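Local coordinates for glucose-binding protein (Thermus thermophilus HB27, PDB 2B3F) that binds galactose and glucose and probably serves as the sugar-capturing component of a binding-protein-dependent transport system, at residues Ala129-Trp134 / Ala236-Met241; Met124-Ala129 / Ala262-Pro267. One frame throughout, in Å; residues are numbered along the deposited sequence.

Interaction 1: Ala129-Trp134 / Ala236-Met241; sequences AKLKGW and AAFNIM. Unlike the reference sequence in segment 129-134: Gly133 (reference Glu). Unlike the reference sequence in segment 236-241: Ile240 (reference Val).
Trp134 and Leu131, of the segment 129-134 that carries helix 128-133, close around Ala237, beside Phe238. The indole can be followed outward from its root. CG stands anti to the carbonyl carbon (chi1 -67°), which turns the ring back toward the helix. The CB lies near Leu131 O, which receives a weak backbone hydrogen bond from Trp134 N. Farther along, one face of the indole rests on Lys130 O, 3.0 Å from the ring plane and offset toward the rim; the same oxygen accepts the Trp134 backbone N-H, so bond and ring contact converge on one carbonyl. At CE3 the ring edge is met in plane by Leu131 CD2, 4.0 Å from Trp134 CE3. At the far end the six-membered ring reaches the other segment: Trp134 CZ3 touches Ala237 CB at 3.7 Å, obliquely, and Trp134 CH2 has Ala236 O at 3.7 Å, near the ring plane.

Leu131 CD2 lies 4.1 Å from Ala237 CB and equally far from Phe238 CE1, and Leu131 CD1 also touches Phe238 CE1, the two side chains crossing at about a right angle. Ala237 CB is therefore shared: it meets the indole, the leucine methyl and one face of the Phe238 ring, 3.6 Å above that plane. Around this cluster, Leu157 packs on Trp134, Val136 on Leu131 and Pro139 on Phe238, while Pro160 hydrogen-bonds to the backbone of Ala237 and Phe238.

The contact packs helix 128-133 against strand 238-240 of the four-stranded sheet, away from the sugar site. No hydrogen bond crosses it, and its side-chain contacts are apolar apart from Ala236 O at the indole edge. The chemistry implies fitting by shape and hydrophobic burial, with polar bonding left to each segment's own neighbours.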
ATOM      1  N   ALA A 129      -7.114  25.176  -0.784  1.00 31.54           N
ATOM      2  CA  ALA A 129      -7.061  26.564  -0.257  1.00 31.91           C
ATOM      3  C   ALA A 129      -5.641  27.048   0.029  1.00 32.75           C
ATOM      4  O   ALA A 129      -5.356  28.247  -0.097  1.00 32.82           O
ATOM      5  CB  ALA A 129      -7.903  26.703   1.018  1.00 32.45           C
ATOM      6  N   LYS A 130      -4.759  26.142   0.458  1.00 32.89           N
ATOM      7  CA  LYS A 130      -3.357  26.503   0.700  1.00 33.14           C
ATOM      8  C   LYS A 130      -2.657  26.757  -0.624  1.00 33.21           C
ATOM      9  O   LYS A 130      -1.853  27.691  -0.742  1.00 33.32           O
ATOM     10  CB  LYS A 130      -2.610  25.430   1.490  1.00 33.32           C
ATOM     11  CG  LYS A 130      -2.925  25.422   2.985  1.00 34.51           C
ATOM     12  CD  LYS A 130      -2.056  26.408   3.782  1.00 36.81           C
ATOM     13  CE  LYS A 130      -2.498  26.500   5.265  1.00 37.61           C
ATOM     14  NZ  LYS A 130      -3.002  25.193   5.800  1.00 38.54           N
ATOM     15  N   LEU A 131      -2.964  25.944  -1.624  1.00 33.55           N
ATOM     16  CA  LEU A 131      -2.347  26.122  -2.933  1.00 33.93           C
ATOM     17  C   LEU A 131      -2.742  27.477  -3.504  1.00 34.68           C
ATOM     18  O   LEU A 131      -1.921  28.147  -4.128  1.00 35.03           O
ATOM     19  CB  LEU A 131      -2.725  25.000  -3.905  1.00 33.69           C
ATOM     20  CG  LEU A 131      -2.121  23.590  -3.706  1.00 32.71           C
ATOM     21  CD1 LEU A 131      -2.158  22.815  -5.015  1.00 31.10           C
ATOM     22  CD2 LEU A 131      -0.684  23.623  -3.168  1.00 31.68           C
ATOM     23  N   LYS A 132      -3.998  27.867  -3.292  1.00 34.90           N
ATOM     24  CA  LYS A 132      -4.480  29.188  -3.743  1.00 35.43           C
ATOM     25  C   LYS A 132      -3.773  30.333  -3.009  1.00 35.70           C
ATOM     26  O   LYS A 132      -3.385  31.337  -3.613  1.00 35.55           O
ATOM     27  CB  LYS A 132      -6.000  29.289  -3.569  1.00 35.75           C
ATOM     28  CG  LYS A 132      -6.797  28.527  -4.631  1.00 35.93           C
ATOM     29  CD  LYS A 132      -8.292  28.722  -4.438  1.00 36.52           C
ATOM     30  CE  LYS A 132      -9.058  28.269  -5.667  1.00 37.72           C
ATOM     31  NZ  LYS A 132      -8.859  26.817  -5.942  1.00 40.25           N
ATOM     32  N   GLY A 133      -3.604  30.165  -1.698  1.00 36.20           N
ATOM     33  CA  GLY A 133      -2.835  31.100  -0.874  1.00 36.48           C
ATOM     34  C   GLY A 133      -1.411  31.325  -1.363  1.00 37.04           C
ATOM     35  O   GLY A 133      -0.869  32.442  -1.224  1.00 37.35           O
ATOM     36  N   TRP A 134      -0.811  30.270  -1.928  1.00 36.96           N
ATOM     37  CA  TRP A 134       0.532  30.329  -2.550  1.00 36.98           C
ATOM     38  C   TRP A 134       0.531  30.603  -4.050  1.00 36.90           C
ATOM     39  O   TRP A 134       1.589  30.722  -4.656  1.00 37.38           O
ATOM     40  CB  TRP A 134       1.279  29.013  -2.352  1.00 36.45           C
ATOM     41  CG  TRP A 134       1.642  28.731  -0.960  1.00 36.43           C
ATOM     42  CD1 TRP A 134       2.169  29.597  -0.055  1.00 36.08           C
ATOM     43  CD2 TRP A 134       1.535  27.472  -0.306  1.00 35.87           C
ATOM     44  NE1 TRP A 134       2.388  28.955   1.139  1.00 36.67           N
ATOM     45  CE2 TRP A 134       2.010  27.643   1.009  1.00 36.12           C
ATOM     46  CE3 TRP A 134       1.079  26.208  -0.706  1.00 36.38           C
ATOM     47  CZ2 TRP A 134       2.036  26.599   1.937  1.00 36.55           C
ATOM     48  CZ3 TRP A 134       1.099  25.181   0.210  1.00 36.11           C
ATOM     49  CH2 TRP A 134       1.576  25.379   1.517  1.00 36.29           C
ATOM     50  N   ALA A 236       3.996  21.980   4.178  1.00 24.97           N
ATOM     51  CA  ALA A 236       4.336  21.377   2.898  1.00 24.02           C
ATOM     52  C   ALA A 236       3.146  21.604   1.980  1.00 22.79           C
ATOM     53  O   ALA A 236       2.056  21.845   2.472  1.00 23.33           O
ATOM     54  CB  ALA A 236       4.587  19.884   3.086  1.00 23.55           C
ATOM     55  N   ALA A 237       3.360  21.522   0.672  1.00 22.07           N
ATOM     56  CA  ALA A 237       2.304  21.663  -0.323  1.00 22.01           C
ATOM     57  C   ALA A 237       1.733  20.302  -0.769  1.00 21.50           C
ATOM     58  O   ALA A 237       0.533  20.185  -1.084  1.00 21.17           O
ATOM     59  CB  ALA A 237       2.837  22.430  -1.535  1.00 22.44           C
ATOM     60  N   PHE A 238       2.610  19.295  -0.803  1.00 21.10           N
ATOM     61  CA  PHE A 238       2.292  18.000  -1.385  1.00 20.02           C
ATOM     62  C   PHE A 238       2.800  16.847  -0.525  1.00 19.04           C
ATOM     63  O   PHE A 238       3.770  16.981   0.210  1.00 18.30           O
ATOM     64  CB  PHE A 238       2.923  17.869  -2.763  1.00 21.34           C
ATOM     65  CG  PHE A 238       2.707  19.065  -3.656  1.00 22.15           C
ATOM     66  CD1 PHE A 238       1.436  19.378  -4.125  1.00 24.93           C
ATOM     67  CD2 PHE A 238       3.778  19.875  -4.029  1.00 24.49           C
ATOM     68  CE1 PHE A 238       1.239  20.483  -4.961  1.00 24.75           C
ATOM     69  CE2 PHE A 238       3.586  20.978  -4.844  1.00 23.36           C
ATOM     70  CZ  PHE A 238       2.322  21.279  -5.313  1.00 23.61           C
ATOM     71  N   ASN A 239       2.137  15.697  -0.674  1.00 18.15           N
ATOM     72  CA  ASN A 239       2.643  14.433  -0.106  1.00 16.96           C
ATOM     73  C   ASN A 239       2.260  13.308  -1.061  1.00 16.56           C
ATOM     74  O   ASN A 239       1.151  13.302  -1.560  1.00 16.34           O
ATOM     75  CB  ASN A 239       2.045  14.185   1.271  1.00 16.54           C
ATOM     76  CG  ASN A 239       2.635  12.966   1.966  1.00 17.15           C
ATOM     77  OD1 ASN A 239       3.877  12.821   2.086  1.00 19.09           O
ATOM     78  ND2 ASN A 239       1.761  12.108   2.473  1.00 13.20           N
ATOM     79  N   ILE A 240       3.183  12.381  -1.315  1.00 15.01           N
ATOM     80  CA  ILE A 240       2.883  11.206  -2.167  1.00 14.78           C
ATOM     81  C   ILE A 240       2.668  10.027  -1.221  1.00 13.91           C
ATOM     82  O   ILE A 240       3.596   9.600  -0.549  1.00 13.17           O
ATOM     83  CB  ILE A 240       4.035  10.887  -3.151  1.00 15.50           C
ATOM     84  CG1 ILE A 240       4.368  12.091  -4.067  1.00 16.83           C
ATOM     85  CG2 ILE A 240       3.707   9.650  -3.989  1.00 15.59           C
ATOM     86  CD1 ILE A 240       3.220  12.643  -4.863  1.00 17.42           C
ATOM     87  N   MET A 241       1.450   9.482  -1.150  1.00 14.14           N
ATOM     88  CA  MET A 241       1.179   8.423  -0.187  1.00 13.77           C
ATOM     89  C   MET A 241      -0.084   7.656  -0.603  1.00 14.23           C
ATOM     90  O   MET A 241      -0.948   8.207  -1.301  1.00 13.76           O
ATOM     91  CB  MET A 241       1.012   9.048   1.199  1.00 13.89           C
ATOM     92  CG  MET A 241       0.786   8.106   2.370  1.00 14.10           C
ATOM     93  SD  MET A 241       1.942   6.734   2.414  1.00 13.21           S
ATOM     94  CE  MET A 241       3.561   7.513   2.366  1.00 13.61           C
TER

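Interaction 2: Met124-Ala129 / Ala262-Pro267; sequences MWYLPA and AWAPSP
The Tyr126 ring carries the Ala262 carbonyl over one face, the carbon 4.0 Å above the plane and offset toward the rim. Its CE1 reaches Ala262 CB at 3.5 Å, because chi1 near 60° sets CG between the backbone N and the carbonyl carbon and swings the ring across the adjoining strand. On the sheet's other face the Trp125 ring meets Trp263 obliquely, CZ3 lying 3.7 Å from Trp263 CB. Pro128 CG presses tightly on Ala262 CB, and Met124 SD touches Pro267 CD at 3.9 Å.

Four backbone hydrogen bonds fix the antiparallel register. Met124 pairs with Ala264, its N to Ala264 O at 2.8 Å and 174°, and Tyr126 pairs with Ala262; Trp125 and Trp263 form the non-hydrogen-bonded pair between them. With alanine in place of Tyr126, the Ala262 methyl and carbonyl would probably lose their aromatic cover.

Strand 262-265 lies at one edge of the four-stranded mixed sheet, and strand 123-126 separates it from 238-240. Helix 244-252 packs on Trp125, while Tyr329 of helix 328-339 meets both tryptophans, edge-to-face with Trp263.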
ATOM      1  N   MET A 124      -1.172  11.884  -4.924  1.00 17.77           N
ATOM      2  CA  MET A 124      -0.589  13.111  -4.421  1.00 18.82           C
ATOM      3  C   MET A 124      -1.695  13.898  -3.729  1.00 18.98           C
ATOM      4  O   MET A 124      -2.755  14.174  -4.336  1.00 19.04           O
ATOM      5  CB  MET A 124       0.008  13.948  -5.573  1.00 19.51           C
ATOM      6  CG  MET A 124       0.617  15.290  -5.124  1.00 19.66           C
ATOM      7  SD  MET A 124       1.302  16.223  -6.521  1.00 23.01           S
ATOM      8  CE  MET A 124      -0.144  16.532  -7.535  1.00 25.41           C
ATOM      9  N   TRP A 125      -1.453  14.245  -2.466  1.00 18.78           N
ATOM     10  CA  TRP A 125      -2.395  14.962  -1.608  1.00 19.18           C
ATOM     11  C   TRP A 125      -1.956  16.416  -1.442  1.00 20.08           C
ATOM     12  O   TRP A 125      -0.773  16.694  -1.334  1.00 18.63           O
ATOM     13  CB  TRP A 125      -2.481  14.307  -0.228  1.00 18.81           C
ATOM     14  CG  TRP A 125      -2.668  12.833  -0.343  1.00 17.74           C
ATOM     15  CD1 TRP A 125      -1.696  11.882  -0.311  1.00 17.41           C
ATOM     16  CD2 TRP A 125      -3.903  12.135  -0.551  1.00 18.19           C
ATOM     17  NE1 TRP A 125      -2.240  10.637  -0.491  1.00 17.84           N
ATOM     18  CE2 TRP A 125      -3.593  10.758  -0.634  1.00 16.65           C
ATOM     19  CE3 TRP A 125      -5.245  12.541  -0.681  1.00 18.09           C
ATOM     20  CZ2 TRP A 125      -4.561   9.788  -0.852  1.00 17.29           C
ATOM     21  CZ3 TRP A 125      -6.196  11.580  -0.890  1.00 17.30           C
ATOM     22  CH2 TRP A 125      -5.857  10.217  -0.970  1.00 17.80           C
ATOM     23  N   TYR A 126      -2.926  17.319  -1.420  1.00 21.11           N
ATOM     24  CA  TYR A 126      -2.664  18.737  -1.255  1.00 23.05           C
ATOM     25  C   TYR A 126      -3.936  19.396  -0.736  1.00 24.28           C
ATOM     26  O   TYR A 126      -4.992  18.761  -0.677  1.00 23.50           O
ATOM     27  CB  TYR A 126      -2.238  19.356  -2.590  1.00 23.73           C
ATOM     28  CG  TYR A 126      -3.267  19.231  -3.704  1.00 24.69           C
ATOM     29  CD1 TYR A 126      -4.246  20.202  -3.886  1.00 26.08           C
ATOM     30  CD2 TYR A 126      -3.269  18.134  -4.572  1.00 25.19           C
ATOM     31  CE1 TYR A 126      -5.195  20.094  -4.899  1.00 25.95           C
ATOM     32  CE2 TYR A 126      -4.206  18.022  -5.585  1.00 26.03           C
ATOM     33  CZ  TYR A 126      -5.167  19.003  -5.743  1.00 26.51           C
ATOM     34  OH  TYR A 126      -6.100  18.884  -6.754  1.00 28.60           O
ATOM     35  N   LEU A 127      -3.825  20.672  -0.373  1.00 25.77           N
ATOM     36  CA  LEU A 127      -4.947  21.436   0.162  1.00 27.01           C
ATOM     37  C   LEU A 127      -5.273  22.493  -0.871  1.00 28.44           C
ATOM     38  O   LEU A 127      -4.443  23.374  -1.113  1.00 28.80           O
ATOM     39  CB  LEU A 127      -4.540  22.123   1.463  1.00 27.19           C
ATOM     40  CG  LEU A 127      -4.918  21.477   2.797  1.00 28.64           C
ATOM     41  CD1 LEU A 127      -4.638  19.979   2.816  1.00 28.58           C
ATOM     42  CD2 LEU A 127      -4.235  22.198   3.946  1.00 27.78           C
ATOM     43  N   PRO A 128      -6.445  22.398  -1.526  1.00 29.41           N
ATOM     44  CA  PRO A 128      -6.766  23.428  -2.522  1.00 30.12           C
ATOM     45  C   PRO A 128      -6.701  24.892  -2.021  1.00 30.45           C
ATOM     46  O   PRO A 128      -6.228  25.747  -2.762  1.00 31.49           O
ATOM     47  CB  PRO A 128      -8.183  23.060  -2.973  1.00 30.23           C
ATOM     48  CG  PRO A 128      -8.327  21.636  -2.692  1.00 29.97           C
ATOM     49  CD  PRO A 128      -7.481  21.360  -1.463  1.00 29.55           C
ATOM     50  N   ALA A 129      -7.114  25.176  -0.784  1.00 31.54           N
ATOM     51  CA  ALA A 129      -7.061  26.564  -0.257  1.00 31.91           C
ATOM     52  C   ALA A 129      -5.641  27.048   0.029  1.00 32.75           C
ATOM     53  O   ALA A 129      -5.356  28.247  -0.097  1.00 32.82           O
ATOM     54  CB  ALA A 129      -7.903  26.703   1.018  1.00 32.45           C
ATOM     55  N   ALA A 262      -7.526  17.688  -1.243  1.00 22.32           N
ATOM     56  CA  ALA A 262      -7.792  17.164  -2.569  1.00 22.25           C
ATOM     57  C   ALA A 262      -6.687  16.198  -2.985  1.00 21.90           C
ATOM     58  O   ALA A 262      -5.731  15.990  -2.242  1.00 21.07           O
ATOM     59  CB  ALA A 262      -7.934  18.298  -3.576  1.00 22.58           C
ATOM     60  N   TRP A 263      -6.839  15.611  -4.166  1.00 21.38           N
ATOM     61  CA  TRP A 263      -5.964  14.547  -4.626  1.00 21.40           C
ATOM     62  C   TRP A 263      -5.812  14.557  -6.137  1.00 20.73           C
ATOM     63  O   TRP A 263      -6.691  15.027  -6.869  1.00 20.66           O
ATOM     64  CB  TRP A 263      -6.503  13.181  -4.181  1.00 21.67           C
ATOM     65  CG  TRP A 263      -7.901  12.949  -4.643  1.00 21.35           C
ATOM     66  CD1 TRP A 263      -8.287  12.336  -5.790  1.00 23.26           C
ATOM     67  CD2 TRP A 263      -9.100  13.354  -3.973  1.00 22.34           C
ATOM     68  NE1 TRP A 263      -9.668  12.315  -5.879  1.00 22.95           N
ATOM     69  CE2 TRP A 263     -10.189  12.942  -4.777  1.00 23.42           C
ATOM     70  CE3 TRP A 263      -9.362  14.000  -2.760  1.00 21.86           C
ATOM     71  CZ2 TRP A 263     -11.519  13.172  -4.407  1.00 22.84           C
ATOM     72  CZ3 TRP A 263     -10.683  14.231  -2.391  1.00 22.51           C
ATOM     73  CH2 TRP A 263     -11.744  13.819  -3.216  1.00 22.93           C
ATOM     74  N   ALA A 264      -4.682  14.049  -6.600  1.00 20.29           N
ATOM     75  CA  ALA A 264      -4.454  13.753  -8.008  1.00 20.34           C
ATOM     76  C   ALA A 264      -3.536  12.545  -8.095  1.00 20.30           C
ATOM     77  O   ALA A 264      -2.853  12.219  -7.108  1.00 20.17           O
ATOM     78  CB  ALA A 264      -3.821  14.926  -8.714  1.00 20.63           C
ATOM     79  N   PRO A 265      -3.489  11.890  -9.265  1.00 20.12           N
ATOM     80  CA  PRO A 265      -2.475  10.858  -9.445  1.00 20.00           C
ATOM     81  C   PRO A 265      -1.084  11.457  -9.228  1.00 20.05           C
ATOM     82  O   PRO A 265      -0.894  12.679  -9.410  1.00 21.40           O
ATOM     83  CB  PRO A 265      -2.662  10.429 -10.897  1.00 20.33           C
ATOM     84  CG  PRO A 265      -4.102  10.716 -11.183  1.00 20.94           C
ATOM     85  CD  PRO A 265      -4.329  12.033 -10.469  1.00 20.61           C
ATOM     86  N   SER A 266      -0.126  10.637  -8.813  1.00 18.71           N
ATOM     87  CA  SER A 266       1.220  11.126  -8.666  1.00 18.78           C
ATOM     88  C   SER A 266       1.623  11.694 -10.026  1.00 18.76           C
ATOM     89  O   SER A 266       1.281  11.126 -11.063  1.00 18.45           O
ATOM     90  CB  SER A 266       2.177  10.015  -8.235  1.00 18.46           C
ATOM     91  OG  SER A 266       1.801   9.501  -6.974  1.00 17.19           O
ATOM     92  N   PRO A 267       2.366  12.811 -10.021  1.00 19.91           N
ATOM     93  CA  PRO A 267       2.819  13.399 -11.278  1.00 19.76           C
ATOM     94  C   PRO A 267       3.355  12.363 -12.269  1.00 19.91           C
ATOM     95  O   PRO A 267       4.142  11.479 -11.907  1.00 20.25           O
ATOM     96  CB  PRO A 267       3.905  14.375 -10.811  1.00 20.20           C
ATOM     97  CG  PRO A 267       3.495  14.784  -9.474  1.00 19.94           C
ATOM     98  CD  PRO A 267       2.871  13.565  -8.857  1.00 19.67           C
TER

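In the fold
Interactions 1 and 2, with centres about 7 Å apart, both use helix 128-133, and both reach the same small sheet. Strands 238-240 and 123-126 are neighbours in it: Trp125 N probably hydrogen-bonds to Asn239 O at 2.9 Å, and Trp125 NE1 to Met241 O at the same distance. The hydrophobic clusters also merge, with Leu131 CD1 3.5 Å from Tyr126 CD1. Along the chain, interaction 1 falls within the span that interaction 2 brackets. Neither contact belongs to the galactose pocket; the Trp125 side chain lies about 11 Å from the bound galactose and about 11 Å from the side chain of Lys312, which binds galactose.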